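Local atomic coordinates of beta-N-acetylglucosaminidase (Thermotoga maritima, PDB entry 3WO8), a protein that probably hydrolyses terminal non-reducing N-acetyl-D-hexosamine residues from N-acetyl-beta-D-hexosaminides, as a member of glycosyl hydrolase family 3. Residues N28-E33 with G287-L292; D68-S73 with K322-A327; I113-G118 with K328-V333; E270-L275 with P293-T298. One frame throughout, in Å; residues are numbered along the deposited sequence.

Interaction 1: N28-E33 with G287-L292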
# COMPACT_ATOMS: atom_id res chain seq x y z
N ASN B 28 -11.62 18.20 6.44
CA ASN B 28 -12.10 19.46 5.94
C ASN B 28 -12.15 20.47 7.07
O ASN B 28 -11.79 20.15 8.19
CB ASN B 28 -13.50 19.27 5.40
CG ASN B 28 -14.37 18.53 6.37
OD1 ASN B 28 -14.37 18.81 7.55
ND2 ASN B 28 -15.08 17.55 5.87
N GLU B 29 -12.66 21.67 6.78
CA GLU B 29 -12.61 22.75 7.74
C GLU B 29 -13.40 22.43 9.02
O GLU B 29 -13.03 22.88 10.10
CB GLU B 29 -13.08 24.05 7.08
CG GLU B 29 -12.65 25.31 7.83
CD GLU B 29 -11.15 25.45 7.95
OE1 GLU B 29 -10.44 25.05 7.00
OE2 GLU B 29 -10.66 25.95 9.00
N GLU B 30 -14.46 21.65 8.91
CA GLU B 30 -15.24 21.28 10.09
C GLU B 30 -14.41 20.37 11.00
O GLU B 30 -14.31 20.59 12.20
CB GLU B 30 -16.56 20.60 9.68
CG GLU B 30 -17.51 20.22 10.82
CD GLU B 30 -18.75 19.48 10.33
OE1 GLU B 30 -19.15 19.72 9.19
OE2 GLU B 30 -19.34 18.66 11.05
N VAL B 31 -13.77 19.36 10.38
CA VAL B 31 -12.99 18.37 11.09
C VAL B 31 -11.87 19.03 11.87
O VAL B 31 -11.69 18.78 13.07
CB VAL B 31 -12.40 17.32 10.13
CG1 VAL B 31 -11.34 16.48 10.83
CG2 VAL B 31 -13.50 16.41 9.59
N LYS B 32 -11.14 19.89 11.18
CA LYS B 32 -10.10 20.71 11.80
C LYS B 32 -10.63 21.54 12.96
O LYS B 32 -9.94 21.71 13.97
CB LYS B 32 -9.47 21.68 10.80
CG LYS B 32 -8.77 21.05 9.60
CD LYS B 32 -7.83 22.07 8.94
CE LYS B 32 -7.82 22.02 7.42
NZ LYS B 32 -6.77 22.93 6.89
N GLU B 33 -11.85 22.08 12.82
CA GLU B 33 -12.41 22.96 13.85
C GLU B 33 -12.77 22.20 15.13
O GLU B 33 -12.39 22.63 16.19
CB GLU B 33 -13.57 23.78 13.30
CG GLU B 33 -13.09 24.91 12.38
CD GLU B 33 -14.20 25.61 11.57
OE1 GLU B 33 -13.96 26.72 11.05
OE2 GLU B 33 -15.32 25.07 11.41
N GLY B 287 -17.71 6.78 17.12
CA GLY B 287 -17.68 6.44 15.71
C GLY B 287 -17.76 7.65 14.78
O GLY B 287 -17.10 7.68 13.74
N ASP B 288 -18.56 8.65 15.17
CA ASP B 288 -18.84 9.84 14.37
C ASP B 288 -18.45 11.08 15.12
O ASP B 288 -19.20 11.59 15.94
CB ASP B 288 -20.34 9.90 14.07
CG ASP B 288 -20.74 11.02 13.09
OD1 ASP B 288 -19.92 11.95 12.81
OD2 ASP B 288 -21.91 10.95 12.61
N TYR B 289 -17.29 11.62 14.80
CA TYR B 289 -16.77 12.79 15.48
C TYR B 289 -17.74 13.92 15.66
O TYR B 289 -17.48 14.82 16.45
CB TYR B 289 -15.60 13.35 14.69
CG TYR B 289 -16.00 14.17 13.49
CD1 TYR B 289 -16.47 13.56 12.32
CD2 TYR B 289 -15.89 15.57 13.51
CE1 TYR B 289 -16.81 14.31 11.20
CE2 TYR B 289 -16.24 16.33 12.40
CZ TYR B 289 -16.70 15.70 11.25
OH TYR B 289 -17.05 16.46 10.15
N ARG B 290 -18.81 13.92 14.87
CA ARG B 290 -19.83 14.99 14.95
C ARG B 290 -20.62 14.98 16.25
O ARG B 290 -21.02 16.04 16.74
CB ARG B 290 -20.75 14.95 13.72
CG ARG B 290 -20.03 15.41 12.47
CD ARG B 290 -20.97 15.64 11.31
NE ARG B 290 -21.88 14.51 11.16
CZ ARG B 290 -21.85 13.59 10.19
NH1 ARG B 290 -22.75 12.62 10.19
NH2 ARG B 290 -20.93 13.64 9.22
N ASN B 291 -20.80 13.79 16.84
CA ASN B 291 -21.39 13.67 18.17
C ASN B 291 -20.51 14.19 19.32
O ASN B 291 -20.81 13.98 20.51
CB ASN B 291 -21.75 12.20 18.44
CG ASN B 291 -22.86 11.70 17.51
OD1 ASN B 291 -23.89 12.34 17.34
ND2 ASN B 291 -22.65 10.54 16.93
N LEU B 292 -19.42 14.88 19.01
CA LEU B 292 -18.47 15.23 20.05
C LEU B 292 -19.01 16.35 20.88
O LEU B 292 -19.10 16.20 22.09
CB LEU B 292 -17.08 15.58 19.51
CG LEU B 292 -16.00 15.75 20.59
CD1 LEU B 292 -15.79 14.48 21.40
CD2 LEU B 292 -14.68 16.19 19.98

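Interaction 2: D68-S73 with K322-A327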
# COMPACT_ATOMS: atom_id res chain seq x y z
N ASP B 68 -0.55 15.88 20.13
CA ASP B 68 -0.04 14.58 20.39
C ASP B 68 -1.26 13.70 20.51
O ASP B 68 -2.04 13.89 21.44
CB ASP B 68 0.80 14.64 21.67
CG ASP B 68 1.44 13.32 22.02
OD1 ASP B 68 2.11 12.72 21.15
OD2 ASP B 68 1.30 12.89 23.18
N PHE B 69 -1.45 12.77 19.56
CA PHE B 69 -2.65 11.91 19.49
C PHE B 69 -2.37 10.43 19.39
O PHE B 69 -1.27 9.98 19.13
CB PHE B 69 -3.49 12.22 18.27
CG PHE B 69 -3.77 13.67 18.07
CD1 PHE B 69 -2.83 14.48 17.48
CD2 PHE B 69 -4.99 14.21 18.43
CE1 PHE B 69 -3.09 15.84 17.27
CE2 PHE B 69 -5.25 15.58 18.25
CZ PHE B 69 -4.30 16.39 17.65
N LEU B 70 -3.45 9.68 19.59
CA LEU B 70 -3.47 8.29 19.34
C LEU B 70 -4.21 8.12 18.05
O LEU B 70 -5.41 8.33 18.03
CB LEU B 70 -4.24 7.57 20.43
CG LEU B 70 -3.55 7.61 21.78
CD1 LEU B 70 -4.34 6.76 22.75
CD2 LEU B 70 -2.12 7.11 21.67
N ILE B 71 -3.49 7.74 16.99
CA ILE B 71 -3.99 7.64 15.62
C ILE B 71 -4.12 6.19 15.25
O ILE B 71 -3.13 5.44 15.24
CB ILE B 71 -3.08 8.40 14.66
CG1 ILE B 71 -2.79 9.79 15.24
CG2 ILE B 71 -3.78 8.58 13.31
CD1 ILE B 71 -2.04 10.78 14.36
N SER B 72 -5.35 5.77 14.98
CA SER B 72 -5.60 4.35 14.80
C SER B 72 -6.47 4.09 13.57
O SER B 72 -6.89 5.06 12.92
CB SER B 72 -6.22 3.73 16.04
OG SER B 72 -6.50 2.35 15.80
N SER B 73 -6.68 2.79 13.28
CA SER B 73 -7.47 2.35 12.17
C SER B 73 -8.03 0.97 12.55
O SER B 73 -7.56 0.42 13.52
CB SER B 73 -6.59 2.21 10.94
OG SER B 73 -6.15 0.84 10.74
N LYS B 322 -0.15 8.56 29.85
CA LYS B 322 0.85 7.54 29.99
C LYS B 322 1.06 6.85 28.65
O LYS B 322 2.18 6.65 28.19
CB LYS B 322 0.38 6.51 31.04
CG LYS B 322 1.48 5.54 31.49
CD LYS B 322 1.08 4.73 32.73
CE LYS B 322 0.60 3.30 32.41
NZ LYS B 322 1.54 2.25 32.88
N TYR B 323 -0.05 6.46 28.03
CA TYR B 323 0.00 5.74 26.78
C TYR B 323 0.56 6.63 25.69
O TYR B 323 1.44 6.26 24.94
CB TYR B 323 -1.38 5.26 26.45
CG TYR B 323 -1.64 3.92 27.04
CD1 TYR B 323 -1.83 3.75 28.39
CD2 TYR B 323 -1.71 2.81 26.25
CE1 TYR B 323 -2.09 2.50 28.93
CE2 TYR B 323 -1.96 1.56 26.77
CZ TYR B 323 -2.14 1.41 28.12
OH TYR B 323 -2.38 0.14 28.59
N LEU B 324 0.03 7.84 25.66
CA LEU B 324 0.49 8.86 24.79
C LEU B 324 1.99 9.06 24.93
O LEU B 324 2.71 9.19 23.92
CB LEU B 324 -0.25 10.15 25.11
CG LEU B 324 -0.67 11.00 23.94
CD1 LEU B 324 -1.35 10.21 22.85
CD2 LEU B 324 -1.59 12.11 24.43
N ALA B 325 2.47 9.09 26.17
CA ALA B 325 3.90 9.32 26.42
C ALA B 325 4.80 8.18 25.95
O ALA B 325 5.97 8.42 25.72
CB ALA B 325 4.16 9.59 27.88
N PHE B 326 4.29 6.96 25.79
CA PHE B 326 5.10 5.92 25.13
C PHE B 326 4.70 5.58 23.69
O PHE B 326 5.32 4.74 23.07
CB PHE B 326 5.23 4.65 26.00
CG PHE B 326 3.95 3.92 26.28
CD1 PHE B 326 3.15 3.44 25.26
CD2 PHE B 326 3.59 3.65 27.59
CE1 PHE B 326 1.98 2.74 25.55
CE2 PHE B 326 2.42 2.96 27.89
CZ PHE B 326 1.62 2.50 26.86
N ALA B 327 3.70 6.22 23.13
CA ALA B 327 3.36 5.95 21.74
C ALA B 327 4.36 6.65 20.86
O ALA B 327 4.81 7.75 21.20
CB ALA B 327 1.95 6.43 21.43

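Interaction 3: I113-G118 with K328-V333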
# COMPACT_ATOMS: atom_id res chain seq x y z
N ILE B 113 4.66 -0.94 9.15
CA ILE B 113 4.06 -0.10 8.14
C ILE B 113 3.09 0.98 8.70
O ILE B 113 3.09 2.12 8.27
CB ILE B 113 3.39 -0.98 7.07
CG1 ILE B 113 4.51 -1.74 6.30
CG2 ILE B 113 2.60 -0.11 6.10
CD1 ILE B 113 3.97 -2.84 5.41
N MET B 114 2.26 0.61 9.65
CA MET B 114 1.36 1.58 10.22
C MET B 114 2.18 2.73 10.74
O MET B 114 1.86 3.91 10.57
CB MET B 114 0.54 0.94 11.34
CG MET B 114 -0.66 0.18 10.85
SD MET B 114 -1.17 -1.03 12.08
CE MET B 114 -2.21 -2.14 11.14
N GLU B 115 3.30 2.36 11.34
CA GLU B 115 4.15 3.33 11.97
C GLU B 115 4.74 4.36 11.02
O GLU B 115 4.79 5.56 11.32
CB GLU B 115 5.26 2.61 12.67
CG GLU B 115 5.86 3.46 13.75
CD GLU B 115 7.32 3.58 13.58
OE1 GLU B 115 7.71 4.38 12.70
OE2 GLU B 115 8.02 2.84 14.30
N ILE B 116 5.20 3.85 9.88
CA ILE B 116 5.79 4.67 8.85
C ILE B 116 4.74 5.63 8.31
O ILE B 116 5.03 6.78 7.99
CB ILE B 116 6.35 3.78 7.74
CG1 ILE B 116 7.67 3.19 8.22
CG2 ILE B 116 6.61 4.57 6.48
CD1 ILE B 116 8.20 2.03 7.40
N VAL B 117 3.51 5.13 8.24
CA VAL B 117 2.41 5.87 7.67
C VAL B 117 2.00 6.96 8.65
O VAL B 117 1.59 8.05 8.26
CB VAL B 117 1.22 4.92 7.47
CG1 VAL B 117 -0.00 5.67 7.05
CG2 VAL B 117 1.52 3.87 6.42
N GLY B 118 2.07 6.64 9.94
CA GLY B 118 1.84 7.62 10.98
C GLY B 118 0.82 7.19 12.00
O GLY B 118 0.48 7.95 12.87
N LYS B 328 4.69 6.02 19.73
CA LYS B 328 5.49 6.63 18.65
C LYS B 328 4.90 7.98 18.20
O LYS B 328 3.72 8.22 18.33
CB LYS B 328 5.57 5.69 17.43
CG LYS B 328 6.31 4.37 17.67
CD LYS B 328 7.60 4.56 18.45
CE LYS B 328 8.55 3.40 18.23
NZ LYS B 328 9.70 3.50 19.16
N LYS B 329 5.74 8.83 17.64
CA LYS B 329 5.37 10.24 17.46
C LYS B 329 5.62 10.87 16.09
O LYS B 329 5.18 11.98 15.85
CB LYS B 329 6.10 11.07 18.53
CG LYS B 329 5.61 10.81 19.96
CD LYS B 329 5.83 12.01 20.89
CE LYS B 329 5.50 11.68 22.35
NZ LYS B 329 4.08 11.24 22.52
N ASN B 330 6.34 10.20 15.20
CA ASN B 330 6.69 10.76 13.87
C ASN B 330 5.48 11.28 13.10
O ASN B 330 4.36 10.81 13.33
CB ASN B 330 7.49 9.75 13.03
CG ASN B 330 6.67 8.54 12.57
OD1 ASN B 330 6.77 8.13 11.41
ND2 ASN B 330 5.87 7.95 13.47
N SER B 331 5.70 12.25 12.19
CA SER B 331 4.61 12.86 11.35
C SER B 331 4.06 11.91 10.31
O SER B 331 3.06 12.23 9.61
CB SER B 331 4.99 14.18 10.64
OG SER B 331 6.21 14.12 9.94
N GLY B 332 4.73 10.76 10.20
CA GLY B 332 4.45 9.82 9.15
C GLY B 332 4.34 10.53 7.82
O GLY B 332 5.01 11.56 7.52
N VAL B 333 3.42 10.00 7.05
CA VAL B 333 3.14 10.37 5.68
C VAL B 333 2.90 11.92 5.52
O VAL B 333 3.09 12.53 4.44
CB VAL B 333 2.02 9.41 5.25
CG1 VAL B 333 0.69 10.08 5.19
CG2 VAL B 333 2.39 8.71 3.98

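Interaction 4: E270-L275 with P293-T298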
# COMPACT_ATOMS: atom_id res chain seq x y z
N GLU B 270 -26.16 10.88 28.57
CA GLU B 270 -25.85 11.21 29.97
C GLU B 270 -25.53 9.96 30.79
O GLU B 270 -24.52 9.90 31.47
CB GLU B 270 -27.06 11.95 30.58
CG GLU B 270 -26.78 12.80 31.82
CD GLU B 270 -27.97 12.84 32.77
OE1 GLU B 270 -28.33 11.77 33.32
OE2 GLU B 270 -28.56 13.94 32.99
N GLU B 271 -26.41 8.97 30.71
CA GLU B 271 -26.17 7.68 31.32
C GLU B 271 -24.88 7.06 30.75
O GLU B 271 -24.08 6.48 31.48
CB GLU B 271 -27.35 6.72 31.06
CG GLU B 271 -28.73 7.10 31.64
CD GLU B 271 -29.89 6.45 30.89
OE1 GLU B 271 -30.70 5.71 31.49
OE2 GLU B 271 -29.97 6.66 29.66
N ILE B 272 -24.70 7.20 29.44
CA ILE B 272 -23.58 6.58 28.74
C ILE B 272 -22.25 7.10 29.27
O ILE B 272 -21.44 6.33 29.78
CB ILE B 272 -23.73 6.80 27.22
CG1 ILE B 272 -24.73 5.77 26.65
CG2 ILE B 272 -22.40 6.67 26.49
CD1 ILE B 272 -25.06 5.93 25.17
N VAL B 273 -22.04 8.41 29.17
CA VAL B 273 -20.80 9.04 29.67
C VAL B 273 -20.54 8.67 31.13
O VAL B 273 -19.40 8.38 31.52
CB VAL B 273 -20.87 10.59 29.59
CG1 VAL B 273 -19.59 11.25 30.06
CG2 VAL B 273 -21.15 11.05 28.16
N SER B 274 -21.60 8.69 31.93
CA SER B 274 -21.51 8.39 33.35
C SER B 274 -21.24 6.92 33.65
O SER B 274 -20.33 6.61 34.38
CB SER B 274 -22.80 8.81 34.07
OG SER B 274 -23.78 7.77 34.03
N LEU B 275 -22.03 6.02 33.11
CA LEU B 275 -21.88 4.64 33.49
C LEU B 275 -20.50 4.16 33.11
O LEU B 275 -19.84 3.46 33.89
CB LEU B 275 -22.97 3.79 32.85
CG LEU B 275 -24.36 4.24 33.32
CD1 LEU B 275 -25.46 3.49 32.59
CD2 LEU B 275 -24.52 4.10 34.83
N PRO B 293 -19.38 17.46 20.22
CA PRO B 293 -19.89 18.59 21.00
C PRO B 293 -20.91 18.12 22.03
O PRO B 293 -20.71 18.38 23.22
CB PRO B 293 -20.53 19.49 19.94
CG PRO B 293 -19.78 19.18 18.69
CD PRO B 293 -19.58 17.69 18.78
N VAL B 294 -21.94 17.38 21.61
CA VAL B 294 -22.95 16.89 22.55
C VAL B 294 -22.28 16.07 23.66
O VAL B 294 -22.39 16.39 24.86
CB VAL B 294 -24.01 16.02 21.85
CG1 VAL B 294 -24.92 15.33 22.87
CG2 VAL B 294 -24.82 16.84 20.83
N TYR B 295 -21.55 15.04 23.25
CA TYR B 295 -20.93 14.16 24.24
C TYR B 295 -19.99 14.95 25.14
O TYR B 295 -19.89 14.69 26.35
CB TYR B 295 -20.21 13.01 23.57
CG TYR B 295 -20.99 11.71 23.54
CD1 TYR B 295 -21.95 11.46 22.57
CD2 TYR B 295 -20.75 10.73 24.46
CE1 TYR B 295 -22.65 10.25 22.54
CE2 TYR B 295 -21.42 9.52 24.43
CZ TYR B 295 -22.37 9.28 23.48
OH TYR B 295 -23.04 8.05 23.51
N TYR B 296 -19.32 15.95 24.58
CA TYR B 296 -18.31 16.66 25.35
C TYR B 296 -18.95 17.49 26.44
O TYR B 296 -18.45 17.53 27.56
CB TYR B 296 -17.46 17.55 24.47
CG TYR B 296 -16.36 18.33 25.20
CD1 TYR B 296 -16.62 19.55 25.87
CD2 TYR B 296 -15.05 17.86 25.20
CE1 TYR B 296 -15.60 20.26 26.51
CE2 TYR B 296 -14.03 18.56 25.84
CZ TYR B 296 -14.30 19.76 26.48
OH TYR B 296 -13.26 20.43 27.08
N GLU B 297 -20.03 18.18 26.08
CA GLU B 297 -20.67 19.12 27.02
C GLU B 297 -21.53 18.36 28.05
O GLU B 297 -21.61 18.79 29.21
CB GLU B 297 -21.41 20.26 26.31
CG GLU B 297 -22.55 19.84 25.39
CD GLU B 297 -22.88 20.84 24.27
OE1 GLU B 297 -21.99 21.19 23.43
OE2 GLU B 297 -24.06 21.27 24.22
N THR B 298 -22.11 17.21 27.66
CA THR B 298 -22.69 16.27 28.64
C THR B 298 -21.73 15.99 29.78
O THR B 298 -22.14 15.93 30.93
CB THR B 298 -23.05 14.92 28.02
OG1 THR B 298 -23.80 15.12 26.84
CG2 THR B 298 -23.88 14.10 28.96

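Interaction 1: N28-E33 with G287-L292
Tyr289 reaches from the loop of 287-292 to the first turn of helix 29-37, where its phenol end meets Val31 and Glu30. Methyl CG2 of Val31 lies 3.7 Å from Tyr289 CZ, the two side chains crossing at about a right angle. Glu30 comes in extended, its CG anti to the backbone N (chi1 -178°), which carries the carboxylate past the phenol to the next residue. There OE2 of Glu30 sits 3.3 Å from Tyr289 OH and 3.4 Å from CD of Arg290, so the carboxylate meets the aliphatic part of the arginine.

Behind this shell, Arg290 CG rests on one face of the Tyr289 ring, 3.5 Å above its plane, and Phe24 of strand 20-24 stacks on the ring as well. Arg290 NH1 forms an ion pair with OD2 of Asp288 at 3.1 Å, with the oxygen well out of the guanidinium plane. On the helix side Asn28 is the N-cap: its OD1 accepts from Val31 N at 2.9 Å. The contact thus joins the first helix of the TIM barrel to the loop after the last barrel strand, 283-286.

Its chemistry is mixed: a buried methyl-to-ring contact is bordered by an exposed carboxylate, whose charge is likely to feel the arginine only at a distance, since Glu30 OE2 and Arg290 NE stay 4.9 Å apart.

Interaction 2: D68-S73 with K322-A327
Leu324 and Leu70 make the apolar part of this buried contact, which sets the last turn of helix 310-326 against strand 70-72 of the TIM barrel. Their side chains cross at a slant, methyl CD1 of Leu324 lying 3.4 Å from CD2 of Leu70. With CG anti to its carbonyl carbon (chi1 -68°), Leu70 brings that same CD2 within 4.1 Å of CB of Ala327, so that it touches both Leu324 and Ala327. Leu324 CD1 also packs on the strand-side backbone, 3.6 Å from the carbonyl carbon of Phe69. With an alanine in place of Leu324, a gap is likely to open beside Leu70 and the Phe69 backbone, leaving Leu70 CD2 without its closest partner on the helix.

The polar part lies at the margin. Asp68 points toward Leu324, though their closest approach is too short to be trusted. Its OD1 forms a salt bridge with NZ of Lys329, just beyond the helix, and that NZ also probably donates to the carbonyl O of Leu324. One ammonium group therefore links Asp68, just ahead of the strand, to the C-terminal part of the helix. Asn120 is hydrogen-bonded to Phe69 O and Ile71 N.

Across the two segments themselves the sound contacts are apolar, methyl against methyl and methyl against backbone, while the charge of Asp68 is probably balanced by Lys329.

Interaction 3: I113-G118 with K328-V333
Val117 O takes the backbone N-H of Val333 at 2.9 Å, a nearly straight bond with 172° at the hydrogen. The donor stands above the carbonyl plane, 55° out of it. The same oxygen receives a longer CA-H...O contact from Gly332, whose CA also lies 3.3 Å from Ile116 O, so the loop is laid directly on the carbonyls at the end of helix 100-117.

Gly118 closes that helix as the C-prime residue of a Schellman motif. Its CA comes within 3.9 Å of Gly332 CA, and both positions are tied to glycine: each has positive phi, and a CB on Gly332 would run into Val117 O and Gly118 CA. The helix belongs to the TIM barrel, and the loop 328-333 leads on from helix 310-326 to helix 334-342.

Farther back along the helix, Glu115 crosses Lys328 at a slant, CG to CG at 4.0 Å. The carboxylate reaches the lysine's aliphatic part, OE2 standing 4.0 Å from CE, while NZ is farther off at 5.2 Å. Glu115 gets there by a bend at chi2. A serine in place of Glu115 would probably leave the Lys328 chain without its packing partner and its ammonium without this nearby negative charge.

The side-chain amide of Asn330 approaches the backbone carbonyl of Glu115. Across the dimer, Arg105 of the second subunit is hydrogen-bonded to Ser331 OG, and Pro87 of that subunit packs on Val333.

Interaction 4: E270-L275 with P293-T298
Tyr295 packs against Ile272 and Val273 where two successive outer helices of the TIM barrel meet, 269-279 and 292-304, with barrel strand 283-286 between them in the chain. The short axes cross at -60° and approach to 9.8 Å.

Ile272 meets the tyrosine ring at its edge, near the ring plane. Its CG2 is 3.7 Å from CE2 of Tyr295 and 3.3 Å from OH, while CD1 of the same isoleucine also touches the hydroxyl oxygen; two methyls of one residue thus touch the phenol oxygen. Val273 comes differently: its side chain and Tyr295 slide past each other in opposite directions, and CG2 lies 3.7 Å from CD2 of the ring. That methyl is the branch anti to the carbonyl carbon, as CG1 is placed anti to the backbone N (chi1 -179°). Beyond the ring, strand 20-24 adds Phe20 and the loop after strand 253-257 adds Met258.

One turn on, Thr298 turns its methyl to the other helix, where CG2 sits 3.6 Å from CA of Glu270. Its hydroxyl points back into its own helix, OG1 donating to Val294 O at 2.7 Å from above the carbonyl plane.

Overall arrangement
From the N terminus, helix 29-37 is met first; interaction 1 closes its loop 254 residues later, at the turn after strand 283-286. Strand 70-72 and the end of helix 100-117 find their partners later still, in interactions 2 and 3, so the loops of interactions 1, 2 and 3 all cross. Interaction 4 is local, its segments 18 residues apart at their closest ends: it crosses interaction 1, whose second segment directly precedes 293-298, and falls within the spans of interactions 2 and 3. Interactions 2 and 3 touch through the Asp68–Lys329 salt bridge. Interactions 1 to 3 tie early barrel elements to late ones, interaction 4 joins two neighbouring late helices, and interaction 3 extends to the second subunit.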